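Local coordinates for protein 3-alpha-hydroxysteroid dehydrogenase (Pseudomonas sp., PDB 2DKN) that catalyses the NAD-dependent interconversion of 3-alpha-hydroxyl and 3-oxo groups on steroids, as a Rossmann-fold member of the short-chain dehydrogenase family, at residues Gln148-Tyr153 with Asp197-Glu202; Ala70-Thr75 with Ala84-Gly89. All blocks are in the same frame, centred on the assembly; numbering follows the deposited sequence.

Contact 1 lies near the surface and contact 2 in the buried middle of the chain; their centres are about 14 Å apart. Contact 1 joins the first turn of helix 149-166 to the turn before helix 201-205, through a tyrosine hydroxyl gripped by a histidine and its backbone. Contact 2 ties the loop after strand 65-68 to helix 79-102 by an asparagine amide bonded to both N-H and C=O of one valine, beside the adenine pocket. The two meet where Thr149 OG1 lies 2.7 Å from Val74 O, probably a hydrogen bond, and where Tyr153 packs on Val72 and Asn86. Both touch NADH: contact 2 chiefly at the adenine end, contact 1 at the nicotinamide ribose.

Contact 1. Residues Gln148-Tyr153 with Asp197-Glu202; sequences QTHLAY and DPRYGE. With NAI (1,4-dihydronicotinamide adenine dinucleotide), chain C.
The start of helix 149-166, which carries the YxxxK tyrosine and lysine of the short-chain dehydrogenases, meets here the turn leading into helix 201-205, a part of the chain that in this family often borders the substrate cleft. Tyr200 reaches across and sets its hydroxyl against the first helical turn. Tyr200 OH accepts from His150 N at 3.2 Å and is also hydrogen-bonded to His150 ND1 at 2.9 Å; either atom of the second pair could supply the proton. One histidine thus holds the hydroxyl by backbone and side chain together. With chi1 at 86°, His150 CG is flanked by its own backbone N and C, which folds the imidazole back so that ND1 and the helix N-H converge on the same oxygen. The hydroxyl meets the imidazole edge in its plane, while the two rings lie obliquely with planes 64° apart. Water 1 accepts from Thr149 N at 3.0 Å and makes a weak bond to Tyr200 OH, extending the link by one residue. Thr149 OG1 comes within 3.4 Å of Tyr200 CE1, but its polar partner is Val74 O. On the other segment, Arg199 CG lies over the centre of the Tyr200 ring, 3.4 Å above its plane. Within its own segment, Tyr200 N donates to Asp197 OD2 at 2.8 Å, an Asx motif that pins the turn. One turn further along the helix, Tyr153 OH bonds NADH O2D at 2.9 Å; Lys157 of the same helix also binds the coenzyme. Around the contact, Tyr200 rests on Val74 of the loop after strand 65-68, while Thr149, Ala152 and Tyr153 pack against helix 79-102.

Contact 2. Residues Ala70-Thr75 with Ala84-Gly89; sequences AGVGVT and AVNYFG. With NAI (1,4-dihydronicotinamide adenine dinucleotide), chain C.
Asn86 and Val72 are joined by two hydrogen bonds, the side-chain amide of one facing the backbone of the other. Val72 N donates to Asn86 OD1 at 2.9 Å, in the carbonyl plane and on a lone pair, with an N-H...O angle of 161°. In return Asn86 ND2 donates to Val72 O at 3.0 Å, again in the carbonyl plane and only 7° out of the plane of its own amide. With both ends engaged by one residue, the amide is fixed in its rotation, and its orientation is settled. A chi1 of -68° places Asn86 CG opposite its own carbonyl carbon, which swings the amide off the flank of helix 79-102 onto the loop. A second, indirect link runs through water 2, which donates to Ala70 O and to Val85 O. Gly71 CA lies 3.2 Å from Asn86 OD1, a close approach at a residue without a side chain, beside the coenzyme. Val72 CG2 packs on Val85 CB at 4.4 Å, while Val72 CG1 and both methyls of Val85 lie against the adenine. Val72 CG1 and Val85 CG1 each stand 3.7 Å from NADH N7A, while Val85 CG2 approaches N6A. Ala70-Gly71 correspond to the Ala-Gly of the family's NNAG motif, and Asn86 probably to the asparagine of its active-site tetrad, as in classical short-chain dehydrogenases. Chemically, a pair of hydrogen bonds with the Asn86 amide holds the loop backbone to the helix, while the apolar branches of Val72 and Val85, with Ala70 CB, form part of the lining of the adenine site.

Contact 1. Residues Gln148-Tyr153 with Asp197-Glu202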
loop_
_atom_site.group_PDB
_atom_site.type_symbol
_atom_site.label_atom_id
_atom_site.label_comp_id
_atom_site.label_asym_id
_atom_site.label_seq_id
_atom_site.Cartn_x
_atom_site.Cartn_y
_atom_site.Cartn_z
ATOM N N GLN A 148 -0.134 2.345 -29.008
ATOM C CA GLN A 148 0.874 1.506 -28.373
ATOM C C GLN A 148 0.322 0.819 -27.147
ATOM O O GLN A 148 -0.231 1.472 -26.274
ATOM C CB GLN A 148 2.089 2.334 -27.997
ATOM C CG GLN A 148 2.830 2.888 -29.208
ATOM C CD GLN A 148 4.023 3.704 -28.810
ATOM O OE1 GLN A 148 4.083 4.911 -29.057
ATOM N NE2 GLN A 148 4.982 3.055 -28.163
ATOM N N THR A 149 0.494 -0.494 -27.069
ATOM C CA THR A 149 -0.110 -1.234 -25.966
ATOM C C THR A 149 0.375 -0.765 -24.594
ATOM O O THR A 149 -0.391 -0.815 -23.626
ATOM C CB THR A 149 0.109 -2.745 -26.087
ATOM O OG1 THR A 149 1.507 -2.991 -26.223
ATOM C CG2 THR A 149 -0.640 -3.312 -27.299
ATOM N N HIS A 150 1.633 -0.316 -24.490
ATOM C CA HIS A 150 2.116 0.135 -23.184
ATOM C C HIS A 150 1.359 1.355 -22.662
ATOM O O HIS A 150 1.259 1.543 -21.453
ATOM C CB HIS A 150 3.641 0.343 -23.151
ATOM C CG HIS A 150 4.103 1.690 -23.619
ATOM N ND1 HIS A 150 4.389 1.963 -24.941
ATOM C CD2 HIS A 150 4.397 2.824 -22.930
ATOM C CE1 HIS A 150 4.796 3.218 -25.054
ATOM N NE2 HIS A 150 4.809 3.763 -23.848
ATOM N N LEU A 151 0.869 2.188 -23.575
ATOM C CA LEU A 151 0.108 3.375 -23.205
ATOM C C LEU A 151 -1.281 2.957 -22.800
ATOM O O LEU A 151 -1.841 3.517 -21.864
ATOM C CB LEU A 151 0.027 4.382 -24.343
ATOM C CG LEU A 151 1.407 4.987 -24.637
ATOM C CD1 LEU A 151 1.395 5.818 -25.924
ATOM C CD2 LEU A 151 1.881 5.797 -23.468
ATOM N N ALA A 152 -1.839 1.968 -23.495
ATOM C CA ALA A 152 -3.129 1.420 -23.078
ATOM C C ALA A 152 -3.007 0.713 -21.729
ATOM O O ALA A 152 -3.943 0.745 -20.923
ATOM C CB ALA A 152 -3.681 0.454 -24.130
ATOM N N TYR A 153 -1.879 0.051 -21.502
ATOM C CA TYR A 153 -1.636 -0.593 -20.214
ATOM C C TYR A 153 -1.556 0.413 -19.052
ATOM O O TYR A 153 -2.285 0.299 -18.051
ATOM C CB TYR A 153 -0.367 -1.455 -20.287
ATOM C CG TYR A 153 -0.149 -2.276 -19.045
ATOM C CD1 TYR A 153 -0.955 -3.368 -18.797
ATOM C CD2 TYR A 153 0.867 -1.982 -18.125
ATOM C CE1 TYR A 153 -0.797 -4.149 -17.672
ATOM C CE2 TYR A 153 1.034 -2.790 -16.961
ATOM C CZ TYR A 153 0.178 -3.854 -16.756
ATOM O OH TYR A 153 0.266 -4.720 -15.651
ATOM N N ASP A 197 9.560 -9.977 -25.261
ATOM C CA ASP A 197 8.975 -9.232 -26.386
ATOM C C ASP A 197 10.019 -8.378 -27.103
ATOM O O ASP A 197 10.751 -7.645 -26.466
ATOM C CB ASP A 197 7.844 -8.335 -25.873
ATOM C CG ASP A 197 7.118 -7.606 -26.986
ATOM O OD1 ASP A 197 6.451 -8.286 -27.792
ATOM O OD2 ASP A 197 7.189 -6.356 -27.032
ATOM N N PRO A 198 10.069 -8.459 -28.451
ATOM C CA PRO A 198 10.963 -7.611 -29.255
ATOM C C PRO A 198 10.854 -6.123 -28.908
ATOM O O PRO A 198 11.870 -5.473 -28.643
ATOM C CB PRO A 198 10.468 -7.850 -30.687
ATOM C CG PRO A 198 9.915 -9.232 -30.661
ATOM C CD PRO A 198 9.297 -9.395 -29.283
ATOM N N ARG A 199 9.630 -5.592 -28.901
ATOM C CA ARG A 199 9.407 -4.167 -28.652
ATOM C C ARG A 199 9.671 -3.742 -27.194
ATOM O O ARG A 199 10.390 -2.772 -26.950
ATOM C CB ARG A 199 7.991 -3.785 -29.087
ATOM C CG ARG A 199 7.479 -2.469 -28.533
ATOM C CD ARG A 199 8.105 -1.284 -29.237
ATOM N NE ARG A 199 7.541 -0.009 -28.781
ATOM C CZ ARG A 199 8.012 0.697 -27.752
ATOM N NH1 ARG A 199 9.056 0.259 -27.057
ATOM N NH2 ARG A 199 7.437 1.849 -27.416
ATOM N N TYR A 200 9.119 -4.482 -26.230
ATOM C CA TYR A 200 9.178 -4.075 -24.808
ATOM C C TYR A 200 10.158 -4.796 -23.867
ATOM O O TYR A 200 10.252 -4.442 -22.680
ATOM C CB TYR A 200 7.768 -4.164 -24.204
ATOM C CG TYR A 200 6.808 -3.189 -24.829
ATOM C CD1 TYR A 200 5.771 -3.629 -25.644
ATOM C CD2 TYR A 200 6.939 -1.819 -24.606
ATOM C CE1 TYR A 200 4.877 -2.733 -26.210
ATOM C CE2 TYR A 200 6.050 -0.910 -25.178
ATOM C CZ TYR A 200 5.021 -1.383 -25.973
ATOM O OH TYR A 200 4.137 -0.498 -26.539
ATOM N N GLY A 201 10.884 -5.797 -24.365
ATOM C CA GLY A 201 11.800 -6.566 -23.512
ATOM C C GLY A 201 12.885 -5.761 -22.821
ATOM O O GLY A 201 13.148 -5.949 -21.626
ATOM N N GLU A 202 13.547 -4.881 -23.569
ATOM C CA GLU A 202 14.616 -4.051 -22.999
ATOM C C GLU A 202 14.028 -3.159 -21.919
ATOM O O GLU A 202 14.579 -3.045 -20.826
ATOM C CB GLU A 202 15.281 -3.188 -24.082
ATOM C CG GLU A 202 16.515 -2.417 -23.606
ATOM C CD GLU A 202 16.182 -1.074 -22.943
ATOM O OE1 GLU A 202 15.175 -0.427 -23.336
ATOM O OE2 GLU A 202 16.943 -0.661 -22.034
HETATM P PA NAI C . -1.266 -13.919 -15.719
HETATM O O1A NAI C . -1.332 -13.805 -17.187
HETATM O O2A NAI C . -0.470 -15.031 -15.151
HETATM O O5B NAI C . -2.749 -14.028 -15.122
HETATM C C5B NAI C . -3.779 -13.211 -15.596
HETATM C C4B NAI C . -5.023 -14.081 -15.724
HETATM O O4B NAI C . -6.030 -13.210 -16.205
HETATM C C3B NAI C . -4.856 -15.218 -16.731
HETATM O O3B NAI C . -5.331 -16.443 -16.208
HETATM C C2B NAI C . -5.770 -14.763 -17.855
HETATM O O2B NAI C . -6.338 -15.815 -18.605
HETATM C C1B NAI C . -6.810 -13.907 -17.126
HETATM N N9A NAI C . -7.429 -13.062 -18.157
HETATM C C8A NAI C . -6.798 -12.209 -19.040
HETATM N N7A NAI C . -7.747 -11.707 -19.870
HETATM C C5A NAI C . -8.957 -12.248 -19.545
HETATM C C6A NAI C . -10.251 -12.112 -20.062
HETATM N N6A NAI C . -10.513 -11.442 -21.204
HETATM N N1A NAI C . -11.278 -12.823 -19.472
HETATM C C2A NAI C . -11.048 -13.659 -18.402
HETATM N N3A NAI C . -9.778 -13.800 -17.890
HETATM C C4A NAI C . -8.751 -13.110 -18.467
HETATM O O3 NAI C . -0.750 -12.481 -15.233
HETATM P PN NAI C . -0.552 -11.944 -13.726
HETATM O O1N NAI C . -1.021 -12.907 -12.716
HETATM O O2N NAI C . 0.843 -11.475 -13.644
HETATM O O5D NAI C . -1.523 -10.668 -13.773
HETATM C C5D NAI C . -2.569 -10.503 -12.826
HETATM C C4D NAI C . -2.829 -9.005 -12.727
HETATM O O4D NAI C . -1.657 -8.393 -12.202
HETATM C C3D NAI C . -3.091 -8.342 -14.078
HETATM O O3D NAI C . -4.115 -7.373 -13.890
HETATM C C2D NAI C . -1.789 -7.593 -14.354
HETATM O O2D NAI C . -2.017 -6.437 -15.112
HETATM C C1D NAI C . -1.342 -7.234 -12.944
HETATM N N1N NAI C . 0.110 -6.920 -12.850
HETATM C C2N NAI C . 1.034 -7.874 -13.171
HETATM C C3N NAI C . 2.385 -7.579 -13.074
HETATM C C7N NAI C . 3.410 -8.645 -13.370
HETATM O O7N NAI C . 4.728 -8.220 -13.393
HETATM N N7N NAI C . 3.058 -9.928 -13.584
HETATM C C4N NAI C . 2.805 -6.307 -12.638
HETATM C C5N NAI C . 1.835 -5.350 -12.273
HETATM C C6N NAI C . 0.492 -5.680 -12.392
HETATM O O HOH W 1 2.354 -1.458 -29.156
#

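Contact 2. Residues Ala70-Thr75 with Ala84-Gly89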
loop_
_atom_site.group_PDB
_atom_site.type_symbol
_atom_site.label_atom_id
_atom_site.label_comp_id
_atom_site.label_asym_id
_atom_site.label_seq_id
_atom_site.Cartn_x
_atom_site.Cartn_y
_atom_site.Cartn_z
ATOM N N ALA A 70 -7.919 -10.416 -13.267
ATOM C CA ALA A 70 -7.764 -10.660 -14.714
ATOM C C ALA A 70 -7.167 -9.423 -15.390
ATOM O O ALA A 70 -7.607 -8.302 -15.162
ATOM C CB ALA A 70 -9.100 -11.033 -15.379
ATOM N N GLY A 71 -6.147 -9.623 -16.209
ATOM C CA GLY A 71 -5.602 -8.510 -16.950
ATOM C C GLY A 71 -4.653 -8.982 -18.018
ATOM O O GLY A 71 -4.224 -10.150 -18.009
ATOM N N VAL A 72 -4.330 -8.070 -18.934
ATOM C CA VAL A 72 -3.408 -8.376 -19.993
ATOM C C VAL A 72 -2.344 -7.295 -20.014
ATOM O O VAL A 72 -2.568 -6.157 -19.547
ATOM C CB VAL A 72 -4.121 -8.488 -21.374
ATOM C CG1 VAL A 72 -5.033 -9.723 -21.403
ATOM C CG2 VAL A 72 -4.895 -7.200 -21.701
ATOM N N GLY A 73 -1.169 -7.651 -20.535
ATOM C CA GLY A 73 -0.059 -6.704 -20.572
ATOM C C GLY A 73 0.288 -6.273 -21.977
ATOM O O GLY A 73 -0.529 -6.368 -22.899
ATOM N N VAL A 74 1.504 -5.771 -22.141
ATOM C CA VAL A 74 1.885 -5.172 -23.409
ATOM C C VAL A 74 1.915 -6.120 -24.615
ATOM O O VAL A 74 1.967 -5.638 -25.746
ATOM C CB VAL A 74 3.241 -4.435 -23.304
ATOM C CG1 VAL A 74 3.137 -3.315 -22.279
ATOM C CG2 VAL A 74 4.354 -5.415 -22.950
ATOM N N THR A 75 1.900 -7.435 -24.391
ATOM C CA THR A 75 1.815 -8.394 -25.502
ATOM C C THR A 75 0.376 -8.784 -25.891
ATOM O O THR A 75 0.173 -9.713 -26.678
ATOM C CB THR A 75 2.682 -9.664 -25.265
ATOM O OG1 THR A 75 2.231 -10.355 -24.090
ATOM C CG2 THR A 75 4.162 -9.292 -25.089
ATOM N N ALA A 84 -10.379 -2.938 -22.673
ATOM C CA ALA A 84 -11.607 -3.693 -22.444
ATOM C C ALA A 84 -11.474 -4.601 -21.225
ATOM O O ALA A 84 -12.411 -4.752 -20.444
ATOM C CB ALA A 84 -11.946 -4.537 -23.687
ATOM N N VAL A 85 -10.319 -5.239 -21.091
ATOM C CA VAL A 85 -10.131 -6.186 -19.981
ATOM C C VAL A 85 -9.693 -5.446 -18.724
ATOM O O VAL A 85 -10.298 -5.608 -17.670
ATOM C CB VAL A 85 -9.095 -7.300 -20.295
ATOM C CG1 VAL A 85 -9.097 -8.326 -19.159
ATOM C CG2 VAL A 85 -9.454 -7.991 -21.556
ATOM N N ASN A 86 -8.636 -4.644 -18.830
ATOM C CA ASN A 86 -8.036 -4.069 -17.628
ATOM C C ASN A 86 -8.907 -3.039 -16.946
ATOM O O ASN A 86 -8.810 -2.853 -15.719
ATOM C CB ASN A 86 -6.674 -3.442 -17.918
ATOM C CG ASN A 86 -5.619 -4.477 -18.277
ATOM O OD1 ASN A 86 -5.912 -5.666 -18.338
ATOM N ND2 ASN A 86 -4.378 -4.022 -18.502
ATOM N N TYR A 87 -9.703 -2.318 -17.735
ATOM C CA TYR A 87 -10.628 -1.362 -17.144
ATOM C C TYR A 87 -12.047 -1.936 -17.026
ATOM O O TYR A 87 -12.564 -2.099 -15.912
ATOM C CB TYR A 87 -10.668 -0.022 -17.892
ATOM C CG TYR A 87 -11.443 0.998 -17.099
ATOM C CD1 TYR A 87 -10.820 1.768 -16.108
ATOM C CD2 TYR A 87 -12.808 1.164 -17.298
ATOM C CE1 TYR A 87 -11.540 2.694 -15.357
ATOM C CE2 TYR A 87 -13.525 2.073 -16.554
ATOM C CZ TYR A 87 -12.898 2.831 -15.589
ATOM O OH TYR A 87 -13.649 3.737 -14.854
ATOM N N PHE A 88 -12.660 -2.245 -18.160
ATOM C CA PHE A 88 -14.074 -2.607 -18.175
ATOM C C PHE A 88 -14.360 -4.006 -17.636
ATOM O O PHE A 88 -15.431 -4.240 -17.062
ATOM C CB PHE A 88 -14.687 -2.357 -19.567
ATOM C CG PHE A 88 -14.799 -0.900 -19.893
ATOM C CD1 PHE A 88 -15.836 -0.142 -19.355
ATOM C CD2 PHE A 88 -13.829 -0.268 -20.661
ATOM C CE1 PHE A 88 -15.912 1.214 -19.614
ATOM C CE2 PHE A 88 -13.914 1.090 -20.939
ATOM C CZ PHE A 88 -14.946 1.823 -20.415
ATOM N N GLY A 89 -13.414 -4.939 -17.780
ATOM C CA GLY A 89 -13.551 -6.252 -17.109
ATOM C C GLY A 89 -13.558 -6.162 -15.572
ATOM O O GLY A 89 -14.049 -7.052 -14.868
HETATM P PA NAI C . -1.266 -13.919 -15.719
HETATM O O1A NAI C . -1.332 -13.805 -17.187
HETATM O O2A NAI C . -0.470 -15.031 -15.151
HETATM O O5B NAI C . -2.749 -14.028 -15.122
HETATM C C5B NAI C . -3.779 -13.211 -15.596
HETATM C C4B NAI C . -5.023 -14.081 -15.724
HETATM O O4B NAI C . -6.030 -13.210 -16.205
HETATM C C3B NAI C . -4.856 -15.218 -16.731
HETATM O O3B NAI C . -5.331 -16.443 -16.208
HETATM C C2B NAI C . -5.770 -14.763 -17.855
HETATM O O2B NAI C . -6.338 -15.815 -18.605
HETATM C C1B NAI C . -6.810 -13.907 -17.126
HETATM N N9A NAI C . -7.429 -13.062 -18.157
HETATM C C8A NAI C . -6.798 -12.209 -19.040
HETATM N N7A NAI C . -7.747 -11.707 -19.870
HETATM C C5A NAI C . -8.957 -12.248 -19.545
HETATM C C6A NAI C . -10.251 -12.112 -20.062
HETATM N N6A NAI C . -10.513 -11.442 -21.204
HETATM N N1A NAI C . -11.278 -12.823 -19.472
HETATM C C2A NAI C . -11.048 -13.659 -18.402
HETATM N N3A NAI C . -9.778 -13.800 -17.890
HETATM C C4A NAI C . -8.751 -13.110 -18.467
HETATM O O3 NAI C . -0.750 -12.481 -15.233
HETATM P PN NAI C . -0.552 -11.944 -13.726
HETATM O O1N NAI C . -1.021 -12.907 -12.716
HETATM O O2N NAI C . 0.843 -11.475 -13.644
HETATM O O5D NAI C . -1.523 -10.668 -13.773
HETATM C C5D NAI C . -2.569 -10.503 -12.826
HETATM C C4D NAI C . -2.829 -9.005 -12.727
HETATM O O4D NAI C . -1.657 -8.393 -12.202
HETATM C C3D NAI C . -3.091 -8.342 -14.078
HETATM O O3D NAI C . -4.115 -7.373 -13.890
HETATM C C2D NAI C . -1.789 -7.593 -14.354
HETATM O O2D NAI C . -2.017 -6.437 -15.112
HETATM C C1D NAI C . -1.342 -7.234 -12.944
HETATM N N1N NAI C . 0.110 -6.920 -12.850
HETATM C C2N NAI C . 1.034 -7.874 -13.171
HETATM C C3N NAI C . 2.385 -7.579 -13.074
HETATM C C7N NAI C . 3.410 -8.645 -13.370
HETATM O O7N NAI C . 4.728 -8.220 -13.393
HETATM N N7N NAI C . 3.058 -9.928 -13.584
HETATM C C4N NAI C . 2.805 -6.307 -12.638
HETATM C C5N NAI C . 1.835 -5.350 -12.273
HETATM C C6N NAI C . 0.492 -5.680 -12.392
HETATM O O HOH W 2 -10.361 -7.709 -15.681
#